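Local coordinates for protein alanine glyoxylate transaminase (Thermococcus litoralis, PDB 2ZC0) that probably catalyses the pyridoxal-phosphate-dependent transfer of an amino group from alanine to glyoxylate, giving pyruvate and glycine, at residues Asn129-Ile133 / Asn134-Ala138; Lys166-Lys169 / Ala170-Gln173; Thr191-Met194 / Glu195-Lys198; Glu213-Ala216 / Tyr217-Met220. One frame throughout, in Å; residues are numbered along the deposited sequence.

Interaction 1 of 4, residues Asn129-Ile133 / Asn134-Ala138; sequences NPSYI and NTLLA. With PMP (4'-deoxy-4'-aminopyridoxal-5'-phosphate), chain F.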
loop_
_atom_site.group_PDB
_atom_site.type_symbol
_atom_site.label_atom_id
_atom_site.label_comp_id
_atom_site.label_asym_id
_atom_site.label_seq_id
_atom_site.Cartn_x
_atom_site.Cartn_y
_atom_site.Cartn_z
ATOM N N ASN A 129 0.761 26.341 -5.306
ATOM C CA ASN A 129 1.970 26.166 -6.122
ATOM C C ASN A 129 2.665 27.519 -6.202
ATOM O O ASN A 129 2.143 28.454 -6.820
ATOM C CB ASN A 129 1.641 25.655 -7.536
ATOM C CG ASN A 129 2.904 25.347 -8.363
ATOM O OD1 ASN A 129 3.980 25.096 -7.807
ATOM N ND2 ASN A 129 2.768 25.348 -9.687
ATOM N N PRO A 130 3.841 27.650 -5.556
ATOM C CA PRO A 130 4.533 26.616 -4.774
ATOM C C PRO A 130 3.892 26.391 -3.402
ATOM O O PRO A 130 2.869 26.999 -3.080
ATOM C CB PRO A 130 5.931 27.192 -4.625
ATOM C CG PRO A 130 5.608 28.656 -4.397
ATOM C CD PRO A 130 4.599 28.916 -5.509
ATOM N N SER A 131 4.503 25.517 -2.602
ATOM C CA SER A 131 4.034 25.216 -1.245
ATOM C C SER A 131 5.258 24.824 -0.408
ATOM O O SER A 131 6.358 24.706 -0.939
ATOM C CB SER A 131 3.003 24.069 -1.263
ATOM O OG SER A 131 2.603 23.695 0.053
ATOM N N TYR A 132 5.067 24.649 0.897
ATOM C CA TYR A 132 6.152 24.280 1.819
ATOM C C TYR A 132 6.730 22.916 1.405
ATOM O O TYR A 132 6.030 21.914 1.480
ATOM C CB TYR A 132 5.591 24.208 3.246
ATOM C CG TYR A 132 6.610 23.866 4.308
ATOM C CD1 TYR A 132 6.244 23.111 5.429
ATOM C CD2 TYR A 132 7.940 24.271 4.185
ATOM C CE1 TYR A 132 7.177 22.758 6.398
ATOM C CE2 TYR A 132 8.886 23.927 5.149
ATOM C CZ TYR A 132 8.496 23.167 6.253
ATOM O OH TYR A 132 9.428 22.806 7.201
ATOM N N ILE A 133 7.995 22.875 0.978
ATOM C CA ILE A 133 8.574 21.612 0.534
ATOM C C ILE A 133 8.475 20.444 1.501
ATOM O O ILE A 133 8.253 19.320 1.078
ATOM C CB ILE A 133 10.053 21.737 0.127
ATOM C CG1 ILE A 133 10.777 22.747 1.011
ATOM C CG2 ILE A 133 10.141 22.119 -1.312
ATOM C CD1 ILE A 133 11.038 22.280 2.394
ATOM N N ASN A 134 8.638 20.690 2.789
ATOM C CA ASN A 134 8.561 19.575 3.699
ATOM C C ASN A 134 7.211 18.908 3.722
ATOM O O ASN A 134 7.139 17.702 3.895
ATOM C CB ASN A 134 9.018 19.973 5.092
ATOM C CG ASN A 134 10.477 19.643 5.300
ATOM O OD1 ASN A 134 11.272 19.756 4.369
ATOM N ND2 ASN A 134 10.840 19.222 6.499
ATOM N N THR A 135 6.144 19.671 3.496
ATOM C CA THR A 135 4.836 19.044 3.483
ATOM C C THR A 135 4.661 18.243 2.199
ATOM O O THR A 135 4.085 17.149 2.210
ATOM C CB THR A 135 3.728 20.068 3.631
ATOM O OG1 THR A 135 3.901 20.764 4.868
ATOM C CG2 THR A 135 2.355 19.398 3.629
ATOM N N LEU A 136 5.187 18.764 1.095
ATOM C CA LEU A 136 5.058 18.061 -0.187
ATOM C C LEU A 136 5.834 16.735 -0.112
ATOM O O LEU A 136 5.374 15.695 -0.584
ATOM C CB LEU A 136 5.600 18.933 -1.335
ATOM C CG LEU A 136 4.910 20.293 -1.588
ATOM C CD1 LEU A 136 5.563 20.992 -2.787
ATOM C CD2 LEU A 136 3.423 20.089 -1.851
ATOM N N LEU A 137 7.023 16.794 0.483
ATOM C CA LEU A 137 7.891 15.628 0.655
ATOM C C LEU A 137 7.201 14.638 1.613
ATOM O O LEU A 137 7.128 13.444 1.340
ATOM C CB LEU A 137 9.254 16.083 1.215
ATOM C CG LEU A 137 10.539 16.089 0.361
ATOM C CD1 LEU A 137 10.244 16.188 -1.114
ATOM C CD2 LEU A 137 11.448 17.196 0.830
ATOM N N ALA A 138 6.672 15.150 2.720
ATOM C CA ALA A 138 5.997 14.307 3.699
ATOM C C ALA A 138 4.838 13.549 3.071
ATOM O O ALA A 138 4.714 12.345 3.265
ATOM C CB ALA A 138 5.488 15.142 4.880
HETATM N N1 PMP F . 4.395 24.585 8.331
HETATM C C2 PMP F . 5.076 25.515 7.624
HETATM C C2A PMP F . 4.323 26.203 6.483
HETATM C C3 PMP F . 6.424 25.840 7.935
HETATM O O3 PMP F . 7.092 26.798 7.184
HETATM C C4 PMP F . 7.073 25.149 9.025
HETATM C C4A PMP F . 8.534 25.507 9.358
HETATM N N4A PMP F . 9.459 24.385 9.199
HETATM C C5 PMP F . 6.249 24.096 9.795
HETATM C C6 PMP F . 4.911 23.857 9.397
HETATM C C5A PMP F . 6.818 23.292 10.979
HETATM O O4P PMP F . 7.033 23.992 11.810
HETATM P P PMP F . 7.586 23.173 13.158
HETATM O O1P PMP F . 6.481 23.142 14.699
HETATM O O2P PMP F . 9.183 24.092 13.663
HETATM O O3P PMP F . 8.018 21.444 12.817
HETATM O O HOH W 1 8.016 20.179 8.182
#
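Tyr132 is the residue to look at first: its ring is held like a page between the cofactor and the first turn of helix 133-140. Over one face lies the pyridine ring of PMP, with Tyr132 CE1 3.5 Å from PMP C3. Over the opposite face comes the methylene of Asn134, a CH-pi contact with CB 3.8 Å from the centroid of the Tyr132 ring. Thr135 OG1 stands oblique to the ring, 3.4 Å from Tyr132 CD1, and bonds weakly to Tyr179. This is the tight part of the contact. CG stands anti to the backbone N (chi1 -179°), which carries the ring out between the helix start and the cofactor. At its end, Tyr132 OH accepts from PMP N4A at 2.5 Å, and a water 3.1 Å from the same OH bonds weakly with Asn134 ND2. Tyr132 is also the N-cap: its carbonyl O takes Leu136 N at 3.3 Å, and Thr135 N weakly. With an alanine here, one face of the pyridine ring would probably lose its cover and PMP N4A this acceptor.

The other side is looser. Leu136 CD2 only grazes Ser131 CB, at 4.0 Å, while the partly exposed Leu137 turns to Pro274 of the second subunit. An aromatic side chain at the N-terminus of a helix, nearly parallel to the pyridine ring and covering one face of it, is familiar from fold type I aminotransferases.

Interaction 2 of 4, residues Lys166-Lys169 / Ala170-Gln173; sequences KELK and AKGQ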
loop_
_atom_site.group_PDB
_atom_site.type_symbol
_atom_site.label_atom_id
_atom_site.label_comp_id
_atom_site.label_asym_id
_atom_site.label_seq_id
_atom_site.Cartn_x
_atom_site.Cartn_y
_atom_site.Cartn_z
ATOM N N LYS A 166 -12.305 20.189 -11.047
ATOM C CA LYS A 166 -13.131 19.670 -12.143
ATOM C C LYS A 166 -12.255 18.911 -13.131
ATOM O O LYS A 166 -12.680 17.927 -13.736
ATOM C CB LYS A 166 -13.840 20.810 -12.869
ATOM C CG LYS A 166 -14.888 21.540 -12.044
ATOM C CD LYS A 166 -15.579 22.627 -12.876
ATOM C CE LYS A 166 -16.757 23.223 -12.129
ATOM N NZ LYS A 166 -17.320 24.422 -12.816
ATOM N N GLU A 167 -11.026 19.375 -13.292
ATOM C CA GLU A 167 -10.088 18.735 -14.194
ATOM C C GLU A 167 -9.822 17.301 -13.665
ATOM O O GLU A 167 -9.956 16.324 -14.405
ATOM C CB GLU A 167 -8.801 19.571 -14.225
ATOM C CG GLU A 167 -8.028 19.574 -15.529
ATOM C CD GLU A 167 -7.440 20.957 -15.832
ATOM O OE1 GLU A 167 -8.193 21.832 -16.335
ATOM O OE2 GLU A 167 -6.236 21.173 -15.548
ATOM N N LEU A 168 -9.485 17.182 -12.380
ATOM C CA LEU A 168 -9.212 15.876 -11.776
ATOM C C LEU A 168 -10.407 14.919 -11.848
ATOM O O LEU A 168 -10.265 13.750 -12.214
ATOM C CB LEU A 168 -8.797 16.024 -10.300
ATOM C CG LEU A 168 -7.343 16.261 -9.851
ATOM C CD1 LEU A 168 -6.370 15.962 -10.984
ATOM C CD2 LEU A 168 -7.183 17.673 -9.354
ATOM N N LYS A 169 -11.589 15.408 -11.492
ATOM C CA LYS A 169 -12.772 14.561 -11.518
ATOM C C LYS A 169 -13.133 14.114 -12.928
ATOM O O LYS A 169 -13.623 13.002 -13.123
ATOM C CB LYS A 169 -13.941 15.276 -10.840
ATOM C CG LYS A 169 -13.638 15.600 -9.374
ATOM C CD LYS A 169 -14.827 16.221 -8.665
ATOM C CE LYS A 169 -14.559 16.405 -7.171
ATOM N NZ LYS A 169 -14.385 15.104 -6.434
ATOM N N ALA A 170 -12.872 14.955 -13.920
ATOM C CA ALA A 170 -13.177 14.579 -15.297
ATOM C C ALA A 170 -12.262 13.447 -15.759
ATOM O O ALA A 170 -12.630 12.675 -16.647
ATOM C CB ALA A 170 -13.032 15.793 -16.224
ATOM N N LYS A 171 -11.071 13.349 -15.165
ATOM C CA LYS A 171 -10.123 12.279 -15.514
ATOM C C LYS A 171 -10.400 11.054 -14.644
ATOM O O LYS A 171 -9.754 10.022 -14.788
ATOM C CB LYS A 171 -8.671 12.725 -15.286
ATOM C CG LYS A 171 -8.285 14.058 -15.933
ATOM C CD LYS A 171 -6.766 14.264 -15.965
ATOM C CE LYS A 171 -6.170 14.359 -14.561
ATOM N NZ LYS A 171 -4.677 14.521 -14.525
ATOM N N GLY A 172 -11.355 11.183 -13.732
ATOM C CA GLY A 172 -11.697 10.081 -12.856
ATOM C C GLY A 172 -10.742 9.969 -11.677
ATOM O O GLY A 172 -10.639 8.918 -11.060
ATOM N N GLN A 173 -10.045 11.058 -11.368
ATOM C CA GLN A 173 -9.088 11.078 -10.272
ATOM C C GLN A 173 -9.762 11.288 -8.923
ATOM O O GLN A 173 -10.705 12.069 -8.793
ATOM C CB GLN A 173 -8.040 12.185 -10.479
ATOM C CG GLN A 173 -7.114 11.969 -11.670
ATOM C CD GLN A 173 -6.047 10.912 -11.415
ATOM O OE1 GLN A 173 -5.156 11.095 -10.574
ATOM N NE2 GLN A 173 -6.128 9.803 -12.144
#
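Leu168 and Gln173 cross obliquely where helix 158-170 stops: their CB atoms are 3.9 Å apart, and Leu168 CD1 also reaches Gln173 CG. Gln173 then bends sharply at chi2 (-76°), which swings its amide away from the leucine, and the side chain packs on Asn12 of the third subunit and Lys267 of the fourth. Lys171 meets the same leucine methyl. Its CG lies 3.2 Å from Glu167 O, and a bend at chi3 (-64°) folds the rest of the chain back, bringing Lys171 CE to 3.9 Å from Leu168 CD1. The lysine thus meets the leucine with its methylenes. Lys169 runs straight as far as CE and kinks only at the last bond; its NZ makes a salt bridge with Asp2 of the third subunit, while its side chain touches Tyr207 of helix 194-207.

The backbone fixes this arrangement. Gln173 N donates to Leu168 O at 2.8 Å, and inside that loop Gly172 N donates to Lys169 O at 3.0 Å. Gly172 turns the chain with a positive phi of 81°, where a side chain would collide with the carbonyl oxygen of Lys171. Paired bonds of this kind, with an apolar touch between the residues at either end of the longer one, make a Schellman motif closing the helix.

Interaction 3 of 4, residues Thr191-Met194 / Glu195-Lys198; sequences TMSM and ERRK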
loop_
_atom_site.group_PDB
_atom_site.type_symbol
_atom_site.label_atom_id
_atom_site.label_comp_id
_atom_site.label_asym_id
_atom_site.label_seq_id
_atom_site.Cartn_x
_atom_site.Cartn_y
_atom_site.Cartn_z
ATOM N N THR A 191 -0.425 36.057 1.848
ATOM C CA THR A 191 -1.527 35.586 2.674
ATOM C C THR A 191 -2.867 35.689 1.975
ATOM O O THR A 191 -3.215 36.730 1.411
ATOM C CB THR A 191 -1.652 36.355 3.999
ATOM O OG1 THR A 191 -2.424 37.533 3.789
ATOM C CG2 THR A 191 -0.301 36.728 4.533
ATOM N N MET A 192 -3.615 34.593 2.021
ATOM C CA MET A 192 -4.929 34.504 1.405
ATOM C C MET A 192 -5.854 35.587 1.947
ATOM O O MET A 192 -5.852 35.879 3.142
ATOM C CB MET A 192 -5.526 33.128 1.690
ATOM C CG MET A 192 -6.733 32.791 0.872
ATOM S SD MET A 192 -7.365 31.163 1.312
ATOM C CE MET A 192 -6.155 30.150 0.502
ATOM N N SER A 193 -6.640 36.187 1.062
ATOM C CA SER A 193 -7.570 37.230 1.466
ATOM C C SER A 193 -8.835 36.581 2.024
ATOM O O SER A 193 -9.174 35.446 1.661
ATOM C CB SER A 193 -7.905 38.126 0.271
ATOM O OG SER A 193 -8.652 37.431 -0.715
ATOM N N MET A 194 -9.527 37.296 2.906
ATOM C CA MET A 194 -10.751 36.778 3.507
ATOM C C MET A 194 -11.748 36.390 2.418
ATOM O O MET A 194 -12.504 35.430 2.568
ATOM C CB MET A 194 -11.384 37.818 4.448
ATOM C CG MET A 194 -10.548 38.184 5.686
ATOM S SD MET A 194 -10.185 36.783 6.801
ATOM C CE MET A 194 -11.850 36.118 7.079
ATOM N N GLU A 195 -11.740 37.133 1.318
ATOM C CA GLU A 195 -12.644 36.861 0.202
ATOM C C GLU A 195 -12.412 35.452 -0.359
ATOM O O GLU A 195 -13.358 34.709 -0.618
ATOM C CB GLU A 195 -12.435 37.923 -0.888
ATOM C CG GLU A 195 -13.002 37.581 -2.260
ATOM C CD GLU A 195 -12.669 38.648 -3.304
ATOM O OE1 GLU A 195 -11.545 39.206 -3.254
ATOM O OE2 GLU A 195 -13.526 38.921 -4.180
ATOM N N ARG A 196 -11.144 35.086 -0.534
ATOM C CA ARG A 196 -10.779 33.773 -1.068
ATOM C C ARG A 196 -10.952 32.669 -0.035
ATOM O O ARG A 196 -11.240 31.525 -0.372
ATOM C CB ARG A 196 -9.339 33.805 -1.572
ATOM C CG ARG A 196 -9.200 34.628 -2.836
ATOM C CD ARG A 196 -7.816 34.531 -3.427
ATOM N NE ARG A 196 -7.712 35.305 -4.657
ATOM C CZ ARG A 196 -6.598 35.435 -5.366
ATOM N NH1 ARG A 196 -6.596 36.168 -6.475
ATOM N NH2 ARG A 196 -5.487 34.828 -4.967
ATOM N N ARG A 197 -10.783 33.032 1.226
ATOM C CA ARG A 197 -10.936 32.096 2.322
ATOM C C ARG A 197 -12.385 31.614 2.371
ATOM O O ARG A 197 -12.640 30.439 2.624
ATOM C CB ARG A 197 -10.527 32.776 3.633
ATOM C CG ARG A 197 -9.050 33.118 3.645
ATOM C CD ARG A 197 -8.706 34.204 4.625
ATOM N NE ARG A 197 -8.134 33.701 5.861
ATOM C CZ ARG A 197 -6.859 33.843 6.211
ATOM N NH1 ARG A 197 -6.019 34.480 5.403
ATOM N NH2 ARG A 197 -6.428 33.350 7.379
ATOM N N LYS A 198 -13.339 32.503 2.107
ATOM C CA LYS A 198 -14.737 32.085 2.128
ATOM C C LYS A 198 -15.069 31.286 0.877
ATOM O O LYS A 198 -15.876 30.350 0.921
ATOM C CB LYS A 198 -15.674 33.290 2.240
ATOM C CG LYS A 198 -15.685 33.976 3.612
ATOM C CD LYS A 198 -16.125 33.047 4.774
ATOM C CE LYS A 198 -17.560 32.482 4.647
ATOM N NZ LYS A 198 -17.660 31.148 3.961
#
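Met192 and Arg197 form the centre of this helix start, through both polar and apolar contacts. Among the side-chain hydrogen bonds, Arg197 NH1 reaches back to Met192 O at 2.7 Å. The oxygen lies at the edge of the guanidinium, almost in its plane, although seen from the carbonyl the donor is tilted by 33°. Arg197 can return this way because its chain bends at chi3 (101°). The other end of the group bonds weakly, through NH2, to Val228 O and Thr183 OG1. Arg196 stretches out instead to a salt bridge with Asp152. Ser193 is the N-cap: its OG, at chi1 67°, sits between the backbone N and the carbonyl carbon and accepts a weak capping bond from Arg196 N at 3.4 Å.

The backbone bonds follow the usual helical pattern. Ser193 O takes Arg197 N at 2.9 Å, with a weak share from Arg196 N, and Met194 O takes Lys198 N at 3.1 Å.

The apolar contacts are made mostly by thioethers and methylenes. Met192 SD lies 3.5 Å from Arg197 CG, and Met192 CG is 3.7 Å from Arg196 CB, so this methionine lies across the stems of two arginines. Met194 meets Arg197 from another direction, its SD 3.7 Å from Arg197 CD and oblique to the guanidinium.

The cap is thus modest at the serine, and the loop carbonyl of Met192 is gripped by a buried arginine whose methylenes are touched by the thioethers of Met192 and Met194. Arg196 ties the helix start to strand 145-152, Arg197 to neighbouring loops, while their carbon chains do the local packing.

Interaction 4 of 4, residues Glu213-Ala216 / Tyr217-Met220; sequences EDTA and YNFM. With PMP (4'-deoxy-4'-aminopyridoxal-5'-phosphate), chain F.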
loop_
_atom_site.group_PDB
_atom_site.type_symbol
_atom_site.label_atom_id
_atom_site.label_comp_id
_atom_site.label_asym_id
_atom_site.label_seq_id
_atom_site.Cartn_x
_atom_site.Cartn_y
_atom_site.Cartn_z
ATOM N N GLU A 213 -5.474 23.276 7.306
ATOM C CA GLU A 213 -4.980 24.649 7.396
ATOM C C GLU A 213 -3.712 24.762 8.238
ATOM O O GLU A 213 -3.727 24.483 9.437
ATOM C CB GLU A 213 -6.088 25.556 7.985
ATOM C CG GLU A 213 -5.694 27.020 8.258
ATOM C CD GLU A 213 -6.890 27.926 8.617
ATOM O OE1 GLU A 213 -6.820 29.138 8.320
ATOM O OE2 GLU A 213 -7.883 27.440 9.195
ATOM N N ASP A 214 -2.626 25.199 7.605
ATOM C CA ASP A 214 -1.345 25.367 8.279
ATOM C C ASP A 214 -1.282 26.791 8.835
ATOM O O ASP A 214 -1.249 27.754 8.080
ATOM C CB ASP A 214 -0.221 25.112 7.278
ATOM C CG ASP A 214 1.121 24.906 7.934
ATOM O OD1 ASP A 214 1.917 24.132 7.375
ATOM O OD2 ASP A 214 1.402 25.517 8.979
ATOM N N THR A 215 -1.264 26.893 10.162
ATOM C CA THR A 215 -1.246 28.161 10.893
ATOM C C THR A 215 0.126 28.503 11.486
ATOM O O THR A 215 0.221 29.194 12.508
ATOM C CB THR A 215 -2.262 28.115 12.058
ATOM O OG1 THR A 215 -1.885 27.070 12.974
ATOM C CG2 THR A 215 -3.658 27.845 11.541
ATOM N N ALA A 216 1.183 28.019 10.848
ATOM C CA ALA A 216 2.542 28.264 11.321
ATOM C C ALA A 216 2.900 29.741 11.514
ATOM O O ALA A 216 3.635 30.085 12.438
ATOM C CB ALA A 216 3.549 27.609 10.373
ATOM N N TYR A 217 2.379 30.623 10.668
ATOM C CA TYR A 217 2.713 32.040 10.784
ATOM C C TYR A 217 1.570 32.963 11.189
ATOM O O TYR A 217 1.656 34.178 10.994
ATOM C CB TYR A 217 3.334 32.518 9.462
ATOM C CG TYR A 217 4.518 31.672 9.052
ATOM C CD1 TYR A 217 4.375 30.634 8.122
ATOM C CD2 TYR A 217 5.754 31.822 9.688
ATOM C CE1 TYR A 217 5.430 29.758 7.847
ATOM C CE2 TYR A 217 6.812 30.957 9.424
ATOM C CZ TYR A 217 6.642 29.924 8.505
ATOM O OH TYR A 217 7.682 29.048 8.290
ATOM N N ASN A 218 0.516 32.403 11.770
ATOM C CA ASN A 218 -0.638 33.200 12.176
ATOM C C ASN A 218 -0.307 34.218 13.236
ATOM O O ASN A 218 -1.039 35.186 13.423
ATOM C CB ASN A 218 -1.756 32.286 12.682
ATOM C CG ASN A 218 -2.448 31.579 11.558
ATOM O OD1 ASN A 218 -1.837 31.335 10.516
ATOM N ND2 ASN A 218 -3.715 31.243 11.745
ATOM N N PHE A 219 0.802 33.996 13.928
ATOM C CA PHE A 219 1.212 34.901 14.979
ATOM C C PHE A 219 2.388 35.783 14.581
ATOM O O PHE A 219 2.977 36.451 15.422
ATOM C CB PHE A 219 1.506 34.102 16.249
ATOM C CG PHE A 219 0.347 33.253 16.691
ATOM C CD1 PHE A 219 0.360 31.875 16.493
ATOM C CD2 PHE A 219 -0.788 33.839 17.240
ATOM C CE1 PHE A 219 -0.744 31.094 16.832
ATOM C CE2 PHE A 219 -1.899 33.068 17.582
ATOM C CZ PHE A 219 -1.875 31.691 17.376
ATOM N N MET A 220 2.733 35.779 13.299
ATOM C CA MET A 220 3.805 36.642 12.811
ATOM C C MET A 220 3.225 37.553 11.743
ATOM O O MET A 220 3.851 37.771 10.709
ATOM C CB MET A 220 4.957 35.848 12.192
ATOM C CG MET A 220 5.653 34.892 13.135
ATOM S SD MET A 220 7.410 34.809 12.766
ATOM C CE MET A 220 7.368 34.421 11.072
HETATM N N1 PMP F . 4.395 24.585 8.331
HETATM C C2 PMP F . 5.076 25.515 7.624
HETATM C C2A PMP F . 4.323 26.203 6.483
HETATM C C3 PMP F . 6.424 25.840 7.935
HETATM O O3 PMP F . 7.092 26.798 7.184
HETATM C C4 PMP F . 7.073 25.149 9.025
HETATM C C4A PMP F . 8.534 25.507 9.358
HETATM N N4A PMP F . 9.459 24.385 9.199
HETATM C C5 PMP F . 6.249 24.096 9.795
HETATM C C6 PMP F . 4.911 23.857 9.397
HETATM C C5A PMP F . 6.818 23.292 10.979
HETATM O O4P PMP F . 7.033 23.992 11.810
HETATM P P PMP F . 7.586 23.173 13.158
HETATM O O1P PMP F . 6.481 23.142 14.699
HETATM O O2P PMP F . 9.183 24.092 13.663
HETATM O O3P PMP F . 8.018 21.444 12.817
HETATM O O HOH W 2 -4.782 30.498 9.219
HETATM O O HOH W 3 -2.183 30.306 8.180
HETATM O O HOH W 4 0.714 29.997 8.577
#
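The Tyr217 ring has the Ala216 methyl over one face, a CH-pi contact with Ala216 CB 4.1 Å from the ring centroid and offset toward the rim, while PMP O3 arrives at the ring edge, near its plane. At that edge Tyr217 OH and PMP O3 are hydrogen-bonded at 2.6 Å. The same hydroxyl bonds to Lys247 NZ, so the ring end is tied to two partners. A phenylalanine here would probably leave PMP O3 and the Lys247 amine without this shared hydroxyl.

The second flat group is the Asp214 carboxylate. Its OD1 lies 2.7 Å from PMP N1; Tyr179 OH hydrogen-bonds to the same oxygen. Asp214 OD2 accepts from Ala216 N at 3.1 Å, closing an Asx turn that fixes the rotation of the carboxylate. Ala216 CB in turn sits 3.7 Å from PMP N1.

Away from the cofactor, the Asn218 side chain runs at a slant to that of Thr215, with ND2 3.4 Å from Thr215 CG2 and OD1 close to Thr215 CA. Its CG is anti to the carbonyl carbon (chi1 -75°), which turns the amide back toward the threonine. The type I turn from Thr215 to Asn218 is closed by a weak bond from Asn218 N to Thr215 O. Water bridges Glu213 OE1 and Asn218 ND2, and ND2 also donates to Asp92.

An aspartate of a sheet strand facing the pyridine nitrogen, followed closely by a tyrosine on the phenolic oxygen, makes up the N1 and O3 side of the cofactor pocket in the aspartate-aminotransferase-like fold.

Interactions 1 and 4 are buried near the middle of the chain and hold one cofactor between them: the first covers a face of the pyridine ring and accepts from the amine, the second meets the ring nitrogen and phenolic oxygen. They lie at and just beyond strands 124-129 and 210-214 of the same large sheet. Interactions 2 and 3 are only partly buried and serve helix ends instead, 2 closing helix 158-170 with backbone bonds and a glycine, 3 opening helix 194-207 with a serine cap and an arginine. Interaction 2, about 31 Å from interaction 4 between centres, looks to other subunits; interaction 3 stays within its own chain, its helix leading on to strand 210-214 of interaction 4.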